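PDB 6GFV: beta-hexosaminidase LpqI from Mycobacterium tuberculosis H37Rv, which cleaves the terminal beta-1,4-linked N-acetylglucosamine from peptidoglycan fragments and so takes part in mycobacterial peptidoglycan recycling. Local coordinates for residues A116-R119 with G120-M123; S241-K244 with A245-N248; T108-Q111 with V112-A116. One frame throughout, in Å; residues are numbered along the deposited sequence.

Contact 1: A116-R119 with G120-M123; sequences ARDR and GRQM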
ATOM      1  N   ALA A 116       8.529  -8.867  14.419  1.00 12.52           N
ATOM      2  CA  ALA A 116       8.384  -7.941  13.300  1.00 12.32           C
ATOM      3  C   ALA A 116       9.701  -7.227  12.992  1.00 12.64           C
ATOM      4  O   ALA A 116      10.034  -7.013  11.833  1.00 12.62           O
ATOM      5  CB  ALA A 116       7.291  -6.918  13.579  1.00 12.01           C
ATOM      6  N   ARG A 117      10.430  -6.851  14.037  1.00 12.95           N
ATOM      7  CA  ARG A 117      11.684  -6.130  13.863  1.00 13.30           C
ATOM      8  C   ARG A 117      12.747  -7.018  13.207  1.00 13.60           C
ATOM      9  O   ARG A 117      13.462  -6.577  12.314  1.00 13.74           O
ATOM     10  CB  ARG A 117      12.195  -5.591  15.197  1.00 13.60           C
ATOM     11  CG  ARG A 117      13.541  -4.878  15.106  1.00 16.86           C
ATOM     12  CD  ARG A 117      13.932  -4.188  16.416  1.00 14.31           C
ATOM     13  NE  ARG A 117      14.106  -5.117  17.536  1.00 14.53           N
ATOM     14  CZ  ARG A 117      13.231  -5.276  18.524  1.00 14.36           C
ATOM     15  NH1 ARG A 117      12.097  -4.577  18.540  1.00 13.98           N
ATOM     16  NH2 ARG A 117      13.478  -6.137  19.491  1.00 14.59           N
ATOM     17  N   ASP A 118      12.839  -8.266  13.642  1.00 13.73           N
ATOM     18  CA  ASP A 118      13.797  -9.191  13.040  1.00 14.04           C
ATOM     19  C   ASP A 118      13.514  -9.464  11.557  1.00 13.82           C
ATOM     20  O   ASP A 118      14.400  -9.336  10.715  1.00 14.05           O
ATOM     21  CB  ASP A 118      13.809 -10.513  13.795  1.00 15.06           C
ATOM     22  CG  ASP A 118      14.880 -11.447  13.284  1.00 14.59           C
ATOM     23  OD1 ASP A 118      16.066 -11.179  13.546  1.00 20.23           O
ATOM     24  OD2 ASP A 118      14.534 -12.412  12.595  1.00 15.71           O
ATOM     25  N   ARG A 119      12.282  -9.866  11.259  1.00 13.41           N
ATOM     26  CA  ARG A 119      11.835 -10.060   9.878  1.00 13.17           C
ATOM     27  C   ARG A 119      12.021  -8.790   9.038  1.00 13.08           C
ATOM     28  O   ARG A 119      12.431  -8.857   7.882  1.00 13.14           O
ATOM     29  CB  ARG A 119      10.365 -10.517   9.850  1.00 12.75           C
ATOM     30  CG  ARG A 119      10.131 -11.979  10.340  1.00 12.83           C
ATOM     31  CD  ARG A 119       8.647 -12.409  10.389  1.00 12.44           C
ATOM     32  NE  ARG A 119       8.111 -12.781   9.085  1.00 12.24           N
ATOM     33  CZ  ARG A 119       8.251 -13.978   8.520  1.00 13.06           C
ATOM     34  NH1 ARG A 119       8.904 -14.942   9.153  1.00 12.68           N
ATOM     35  NH2 ARG A 119       7.736 -14.212   7.316  1.00 12.18           N
ATOM     36  N   GLY A 120      11.743  -7.632   9.629  1.00 12.98           N
ATOM     37  CA  GLY A 120      11.908  -6.359   8.938  1.00 12.92           C
ATOM     38  C   GLY A 120      13.367  -6.059   8.621  1.00 15.91           C
ATOM     39  O   GLY A 120      13.693  -5.509   7.567  1.00 13.36           O
ATOM     40  N   ARG A 121      14.239  -6.417   9.554  1.00 13.74           N
ATOM     41  CA  ARG A 121      15.674  -6.257   9.394  1.00 14.24           C
ATOM     42  C   ARG A 121      16.206  -7.064   8.202  1.00 14.37           C
ATOM     43  O   ARG A 121      16.994  -6.568   7.409  1.00 14.58           O
ATOM     44  CB  ARG A 121      16.372  -6.686  10.679  1.00 14.62           C
ATOM     45  CG  ARG A 121      17.725  -6.065  10.912  1.00 27.67           C
ATOM     46  CD  ARG A 121      18.446  -6.758  12.059  1.00 26.21           C
ATOM     47  NE  ARG A 121      17.990  -6.294  13.361  1.00 26.60           N
ATOM     48  CZ  ARG A 121      17.471  -7.068  14.312  1.00 27.70           C
ATOM     49  NH1 ARG A 121      17.339  -8.374  14.128  1.00 25.71           N
ATOM     50  NH2 ARG A 121      17.093  -6.526  15.460  1.00 30.05           N
ATOM     51  N   GLN A 122      15.763  -8.314   8.095  1.00 14.26           N
ATOM     52  CA  GLN A 122      16.132  -9.193   6.988  1.00 14.38           C
ATOM     53  C   GLN A 122      15.575  -8.688   5.648  1.00 14.06           C
ATOM     54  O   GLN A 122      16.235  -8.782   4.617  1.00 14.25           O
ATOM     55  CB  GLN A 122      15.649 -10.621   7.270  1.00 14.33           C
ATOM     56  CG  GLN A 122      16.327 -11.262   8.501  1.00 14.71           C
ATOM     57  CD  GLN A 122      15.956 -12.720   8.687  1.00 14.71           C
ATOM     58  OE1 GLN A 122      16.263 -13.558   7.850  1.00 14.86           O
ATOM     59  NE2 GLN A 122      15.270 -13.022   9.774  1.00 14.57           N
ATOM     60  N   MET A 123      14.360  -8.151   5.673  1.00 13.60           N
ATOM     61  CA  MET A 123      13.750  -7.545   4.496  1.00 13.70           C
ATOM     62  C   MET A 123      14.497  -6.295   4.024  1.00 13.44           C
ATOM     63  O   MET A 123      14.648  -6.073   2.834  1.00 13.42           O
ATOM     64  CB  MET A 123      12.279  -7.186   4.772  1.00 12.79           C
ATOM     65  CG  MET A 123      11.301  -8.325   4.539  1.00 13.27           C
ATOM     66  SD  MET A 123       9.565  -7.802   4.671  1.00 12.00           S
ATOM     67  CE  MET A 123       9.383  -7.706   6.436  1.00 12.04           C
TER
HETATM   68  O   HOH W   1      16.423  -7.289  18.676  1.00 18.66           O
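The guanidinium of Arg-121 receives the carboxylate of Asp-118 at its edge, near its plane: OD1 lies 3.1 Å from NH1 in a salt bridge, although the two planes are turned 71° apart. NE of Arg-117 approaches the same guanidinium obliquely, 3.9 Å from Arg-121 NH2, while that NH2 sits at the edge of the Arg-117 group. These like charges run side by side with their planes 60° apart. A water in the plane of the Arg-117 guanidinium accepts from its NH2 and, weakly, from Arg-121 NH2, and Asp-114 and Asp-172 form salt bridges with Arg-117, so acidic groups lie around the pair of guanidiniums.

The second carboxylate oxygen of Asp-118 is met from above its plane: Gln-122 NE2 donates to OD2 over 3.0 Å, in a clearly bent bond. With CG anti to the backbone N (chi1 -175°), Asp-118 leans along the helix to both partners. On another side, CE of Met-123 folds back to 3.6 Å from Arg-119 O, while the Arg-119 guanidinium forms a salt bridge with Glu-81 and a hydrogen bond to Gly-95 O. Backbone bonds such as Gly-120 N to Ala-116 O, 2.9 Å, confirm the i to i+4 spacing of an alpha-helix, here helix 109-126 of the TIM-barrel domain.

Contact 2: S241-K244 with A245-N248; sequences SLSK and AAVN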
ATOM      1  N   SER A 241     -11.606   2.375  -2.569  1.00 14.47           N
ATOM      2  CA  SER A 241     -10.334   2.724  -3.201  1.00 14.13           C
ATOM      3  C   SER A 241     -10.530   3.682  -4.370  1.00 14.63           C
ATOM      4  O   SER A 241      -9.598   4.354  -4.793  1.00 14.41           O
ATOM      5  CB  SER A 241      -9.607   1.456  -3.679  1.00 14.05           C
ATOM      6  OG  SER A 241     -10.415   0.690  -4.547  1.00 14.77           O
ATOM      7  N   LEU A 242     -11.752   3.726  -4.889  1.00 15.36           N
ATOM      8  CA  LEU A 242     -12.085   4.588  -6.012  1.00 15.99           C
ATOM      9  C   LEU A 242     -13.039   5.717  -5.597  1.00 16.31           C
ATOM     10  O   LEU A 242     -13.623   6.391  -6.443  1.00 17.36           O
ATOM     11  CB  LEU A 242     -12.706   3.769  -7.135  1.00 16.78           C
ATOM     12  CG  LEU A 242     -11.879   2.602  -7.683  1.00 16.68           C
ATOM     13  CD1 LEU A 242     -12.457   2.190  -9.002  1.00 17.66           C
ATOM     14  CD2 LEU A 242     -10.423   2.982  -7.838  1.00 16.08           C
ATOM     15  N   SER A 243     -13.179   5.909  -4.293  1.00 15.86           N
ATOM     16  CA  SER A 243     -14.172   6.821  -3.736  1.00 16.20           C
ATOM     17  C   SER A 243     -13.521   7.965  -2.959  1.00 15.75           C
ATOM     18  O   SER A 243     -12.908   7.755  -1.925  1.00 15.11           O
ATOM     19  CB  SER A 243     -15.141   6.040  -2.840  1.00 16.28           C
ATOM     20  OG  SER A 243     -15.857   6.879  -1.951  1.00 16.41           O
ATOM     21  N   LYS A 244     -13.662   9.176  -3.477  1.00 16.18           N
ATOM     22  CA  LYS A 244     -13.147  10.373  -2.826  1.00 15.96           C
ATOM     23  C   LYS A 244     -13.760  10.604  -1.446  1.00 16.84           C
ATOM     24  O   LYS A 244     -13.106  11.147  -0.562  1.00 15.47           O
ATOM     25  CB  LYS A 244     -13.395  11.594  -3.712  1.00 16.65           C
ATOM     26  CG  LYS A 244     -12.711  12.854  -3.251  1.00 16.53           C
ATOM     27  CD  LYS A 244     -12.828  13.939  -4.297  1.00 27.83           C
ATOM     28  CE  LYS A 244     -11.877  15.062  -4.004  1.00 29.38           C
ATOM     29  NZ  LYS A 244     -12.110  16.218  -4.902  1.00 32.99           N
ATOM     30  N   ALA A 245     -15.015  10.209  -1.266  1.00 16.31           N
ATOM     31  CA  ALA A 245     -15.667  10.335   0.034  1.00 16.30           C
ATOM     32  C   ALA A 245     -14.946   9.486   1.081  1.00 15.54           C
ATOM     33  O   ALA A 245     -14.714   9.948   2.191  1.00 15.32           O
ATOM     34  CB  ALA A 245     -17.142   9.943  -0.060  1.00 16.96           C
ATOM     35  N   ALA A 246     -14.569   8.258   0.725  1.00 15.24           N
ATOM     36  CA  ALA A 246     -13.833   7.391   1.648  1.00 14.59           C
ATOM     37  C   ALA A 246     -12.422   7.920   1.958  1.00 14.00           C
ATOM     38  O   ALA A 246     -12.017   7.968   3.105  1.00 13.66           O
ATOM     39  CB  ALA A 246     -13.758   5.943   1.093  1.00 14.52           C
ATOM     40  N   VAL A 247     -11.666   8.310   0.943  1.00 13.94           N
ATOM     41  CA  VAL A 247     -10.330   8.857   1.198  1.00 13.45           C
ATOM     42  C   VAL A 247     -10.450  10.157   2.010  1.00 13.62           C
ATOM     43  O   VAL A 247      -9.723  10.342   2.966  1.00 15.54           O
ATOM     44  CB  VAL A 247      -9.559   9.087  -0.098  1.00 13.47           C
ATOM     45  CG1 VAL A 247      -8.208   9.692   0.179  1.00 13.04           C
ATOM     46  CG2 VAL A 247      -9.390   7.764  -0.842  1.00 13.36           C
ATOM     47  N   ASN A 248     -11.407  11.022   1.675  1.00 14.26           N
ATOM     48  CA  ASN A 248     -11.603  12.264   2.457  1.00 14.54           C
ATOM     49  C   ASN A 248     -11.886  12.014   3.951  1.00 14.40           C
ATOM     50  O   ASN A 248     -11.424  12.769   4.784  1.00 14.37           O
ATOM     51  CB  ASN A 248     -12.724  13.121   1.838  1.00 15.35           C
ATOM     52  CG  ASN A 248     -12.221  14.003   0.699  1.00 15.64           C
ATOM     53  OD1 ASN A 248     -11.042  14.030   0.409  1.00 15.28           O
ATOM     54  ND2 ASN A 248     -13.120  14.709   0.051  1.00 18.85           N
TER
HETATM   55  O   HOH W   2     -12.300  17.487  -1.841  1.00 26.72           O
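Ser-243 and Ala-246 meet through a capping hydrogen bond: the amide N of Ala-246 donates to Ser-243 OG over 3.3 Å, at an N-H...O angle of 162°. The serine hydroxyl stands anti to its own backbone N (chi1 162°) and beside the carbonyl carbon, which turns OG back over the first turn.

The backbone bonds begin at the same residue. Val-247 N points almost straight at Ser-243 O, with an angle of 170° at the hydrogen, and lies in the carbonyl plane. One residue on, Asn-248 N reaches Lys-244 O at 2.8 Å. Ser-243 therefore serves this turn with two oxygens, OG for Ala-246 and O for Val-247. By position and by bond it is the N-cap of helix 244-252, which follows strand 223-230 in the TIM-barrel domain of this family 3 glycoside hydrolase.

Van der Waals contacts fill in around these bonds. CB of Ala-246 rests 3.8 Å from Ser-243 OG, and Val-247 CG2 lies 3.7 Å from Ser-243 O. Lys-244 runs fully extended and crosses Asn-248 at a slant, its CG 3.8 Å from Asn-248 ND2. The carboxamide stays close to the backbone, with Asn-248 CG 3.2 Å from Lys-244 O. The buried side of the turn also meets the preceding loop, where Ala-246 touches Leu-234 and Ala-240 and Ser-243 touches Thr-235.

The polar link between the longer side chains is looser and runs through solvent: a water accepts from Lys-244 NZ and Asn-248 ND2, both weakly, the latter at 3.5 Å.

Contact 3: T108-Q111 with V112-A116; sequences TVQQ and VRDLA
A capping box opens helix 109-126, and the first turn it sets up hands its carbonyls to Val-112 through Leu-115. Val-112 N donates to Thr-108 O at 3.1 Å and more weakly to Val-109 O, while CG2 of Val-112 presses against Thr-108 O at 3.2 Å. In the box itself, Gln-111 N gives its hydrogen to Thr-108 OG1 over 3.0 Å, nearly straight at 164°. The return bond runs from Thr-108 N to Gln-111 OE1, 2.9 Å long, and meets that oxygen in the amide plane on a lone pair. Gln-111 can reach back because CG lies beside its backbone N (chi1 -76°) and the chain is extended beyond it.

Further along, Asp-114 N bonds to Gln-110 O at 2.9 Å. The aspartate's carboxylate folds back over the same carbonyl, its CG 3.2 Å from Gln-110 O and its OD1 held by Arg-117. A water donates to Gln-110 OE1 at 3.1 Å; its link to Asp-114 OD2 is doubtful, being unusually short at 2.5 Å. Val-109 and Val-112 both touch Tyr-162 of helix 156-172, and Arg-113 is paired with Asp-172 there.

The reciprocal bonds give side-chain acceptors to the amides of the N-cap Thr-108 and of Gln-111 in the first turn, where no preceding turn of helix supplies carbonyls to bond to.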
ATOM      1  N   THR A 108       3.402 -12.570  23.535  1.00 18.93           N
ATOM      2  CA  THR A 108       3.087 -11.247  24.074  1.00 18.90           C
ATOM      3  C   THR A 108       3.173 -10.187  22.993  1.00 20.00           C
ATOM      4  O   THR A 108       3.637 -10.451  21.892  1.00 16.88           O
ATOM      5  CB  THR A 108       4.030 -10.817  25.214  1.00 16.22           C
ATOM      6  OG1 THR A 108       5.321 -10.502  24.678  1.00 15.76           O
ATOM      7  CG2 THR A 108       4.149 -11.891  26.263  1.00 16.78           C
ATOM      8  N   VAL A 109       2.745  -8.978  23.336  1.00 15.51           N
ATOM      9  CA  VAL A 109       2.783  -7.843  22.425  1.00 17.18           C
ATOM     10  C   VAL A 109       4.232  -7.466  22.110  1.00 14.56           C
ATOM     11  O   VAL A 109       4.584  -7.191  20.972  1.00 14.22           O
ATOM     12  CB  VAL A 109       2.016  -6.647  23.032  1.00 18.72           C
ATOM     13  CG1 VAL A 109       2.359  -5.357  22.339  1.00 14.39           C
ATOM     14  CG2 VAL A 109       0.506  -6.910  22.978  1.00 15.31           C
ATOM     15  N   GLN A 110       5.069  -7.487  23.133  1.00 14.63           N
ATOM     16  CA  GLN A 110       6.479  -7.196  22.970  1.00 14.31           C
ATOM     17  C   GLN A 110       7.190  -8.259  22.125  1.00 14.31           C
ATOM     18  O   GLN A 110       8.034  -7.922  21.316  1.00 16.22           O
ATOM     19  CB  GLN A 110       7.142  -7.072  24.335  1.00 22.90           C
ATOM     20  CG  GLN A 110       8.606  -6.745  24.267  1.00 25.40           C
ATOM     21  CD  GLN A 110       9.246  -6.679  25.634  1.00 33.63           C
ATOM     22  OE1 GLN A 110       9.439  -7.699  26.293  1.00 38.38           O
ATOM     23  NE2 GLN A 110       9.556  -5.474  26.080  1.00 37.11           N
ATOM     24  N   GLN A 111       6.849  -9.534  22.313  1.00 14.74           N
ATOM     25  CA  GLN A 111       7.405 -10.612  21.488  1.00 14.81           C
ATOM     26  C   GLN A 111       6.995 -10.453  20.029  1.00 14.58           C
ATOM     27  O   GLN A 111       7.728 -10.822  19.119  1.00 14.45           O
ATOM     28  CB  GLN A 111       6.957 -11.986  21.987  1.00 15.37           C
ATOM     29  CG  GLN A 111       7.654 -12.510  23.246  1.00 19.40           C
ATOM     30  CD  GLN A 111       7.105 -13.860  23.688  1.00 16.26           C
ATOM     31  OE1 GLN A 111       5.896 -14.067  23.710  1.00 16.55           O
ATOM     32  NE2 GLN A 111       8.001 -14.792  24.018  1.00 16.48           N
ATOM     33  N   VAL A 112       5.818  -9.886  19.805  1.00 14.57           N
ATOM     34  CA  VAL A 112       5.376  -9.662  18.446  1.00 14.38           C
ATOM     35  C   VAL A 112       6.172  -8.520  17.828  1.00 13.85           C
ATOM     36  O   VAL A 112       6.534  -8.582  16.660  1.00 13.68           O
ATOM     37  CB  VAL A 112       3.860  -9.391  18.385  1.00 14.62           C
ATOM     38  CG1 VAL A 112       3.468  -8.862  17.024  1.00 14.29           C
ATOM     39  CG2 VAL A 112       3.090 -10.686  18.716  1.00 15.14           C
ATOM     40  N   ARG A 113       6.455  -7.492  18.623  1.00 12.39           N
ATOM     41  CA  ARG A 113       7.335  -6.409  18.184  1.00 12.54           C
ATOM     42  C   ARG A 113       8.734  -6.952  17.847  1.00 12.90           C
ATOM     43  O   ARG A 113       9.323  -6.554  16.858  1.00 12.93           O
ATOM     44  CB  ARG A 113       7.427  -5.313  19.252  1.00 12.69           C
ATOM     45  CG  ARG A 113       8.184  -4.076  18.787  1.00 12.82           C
ATOM     46  CD  ARG A 113       8.369  -3.052  19.889  1.00 13.04           C
ATOM     47  NE  ARG A 113       9.167  -1.929  19.412  1.00 13.21           N
ATOM     48  CZ  ARG A 113       9.292  -0.773  20.049  1.00 13.37           C
ATOM     49  NH1 ARG A 113       8.651  -0.575  21.193  1.00 15.86           N
ATOM     50  NH2 ARG A 113      10.041   0.194  19.537  1.00 13.55           N
ATOM     51  N   ASP A 114       9.252  -7.846  18.689  1.00 13.18           N
ATOM     52  CA  ASP A 114      10.520  -8.548  18.433  1.00 13.55           C
ATOM     53  C   ASP A 114      10.535  -9.223  17.065  1.00 13.42           C
ATOM     54  O   ASP A 114      11.465  -9.041  16.289  1.00 13.61           O
ATOM     55  CB  ASP A 114      10.799  -9.611  19.495  1.00 13.82           C
ATOM     56  CG  ASP A 114      11.055  -9.035  20.882  1.00 14.06           C
ATOM     57  OD1 ASP A 114      11.352  -7.839  21.015  1.00 14.87           O
ATOM     58  OD2 ASP A 114      10.965  -9.812  21.847  1.00 14.36           O
ATOM     59  N   LEU A 115       9.500 -10.004  16.780  1.00 13.11           N
ATOM     60  CA  LEU A 115       9.472 -10.792  15.557  1.00 13.02           C
ATOM     61  C   LEU A 115       9.371  -9.891  14.342  1.00 12.81           C
ATOM     62  O   LEU A 115      10.054 -10.120  13.348  1.00 12.93           O
ATOM     63  CB  LEU A 115       8.318 -11.808  15.566  1.00 12.76           C
ATOM     64  CG  LEU A 115       8.112 -12.679  14.307  1.00 12.64           C
ATOM     65  CD1 LEU A 115       9.302 -13.582  14.047  1.00 15.57           C
ATOM     66  CD2 LEU A 115       6.865 -13.517  14.413  1.00 12.39           C
ATOM     67  N   ALA A 116       8.529  -8.867  14.419  1.00 12.52           N
ATOM     68  CA  ALA A 116       8.384  -7.941  13.300  1.00 12.32           C
ATOM     69  C   ALA A 116       9.701  -7.227  12.992  1.00 12.64           C
ATOM     70  O   ALA A 116      10.034  -7.013  11.833  1.00 12.62           O
ATOM     71  CB  ALA A 116       7.291  -6.918  13.579  1.00 12.01           C
TER
HETATM   72  O   HOH W   3      10.886  -9.601  24.338  1.00 20.25           O

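From the N terminus, contact 3 comes first: residues 108-116 start helix 109-126 and close no loop beyond its successive turns. Contact 1 takes over at Ala-116, the residue the two share, and continues the same helix to Met-123, with centres 11 Å apart. Asp-172 of helix 156-172 ties them together, since it bridges to Arg-113 of contact 3 and Arg-117 of contact 1. Contact 2 follows much later, where the loop after strand 223-230 enters helix 244-252. It neither nests in nor crosses the others. Its centre is 32 Å from that of contact 1, on the opposite side of the chain's centre, within the same family domain.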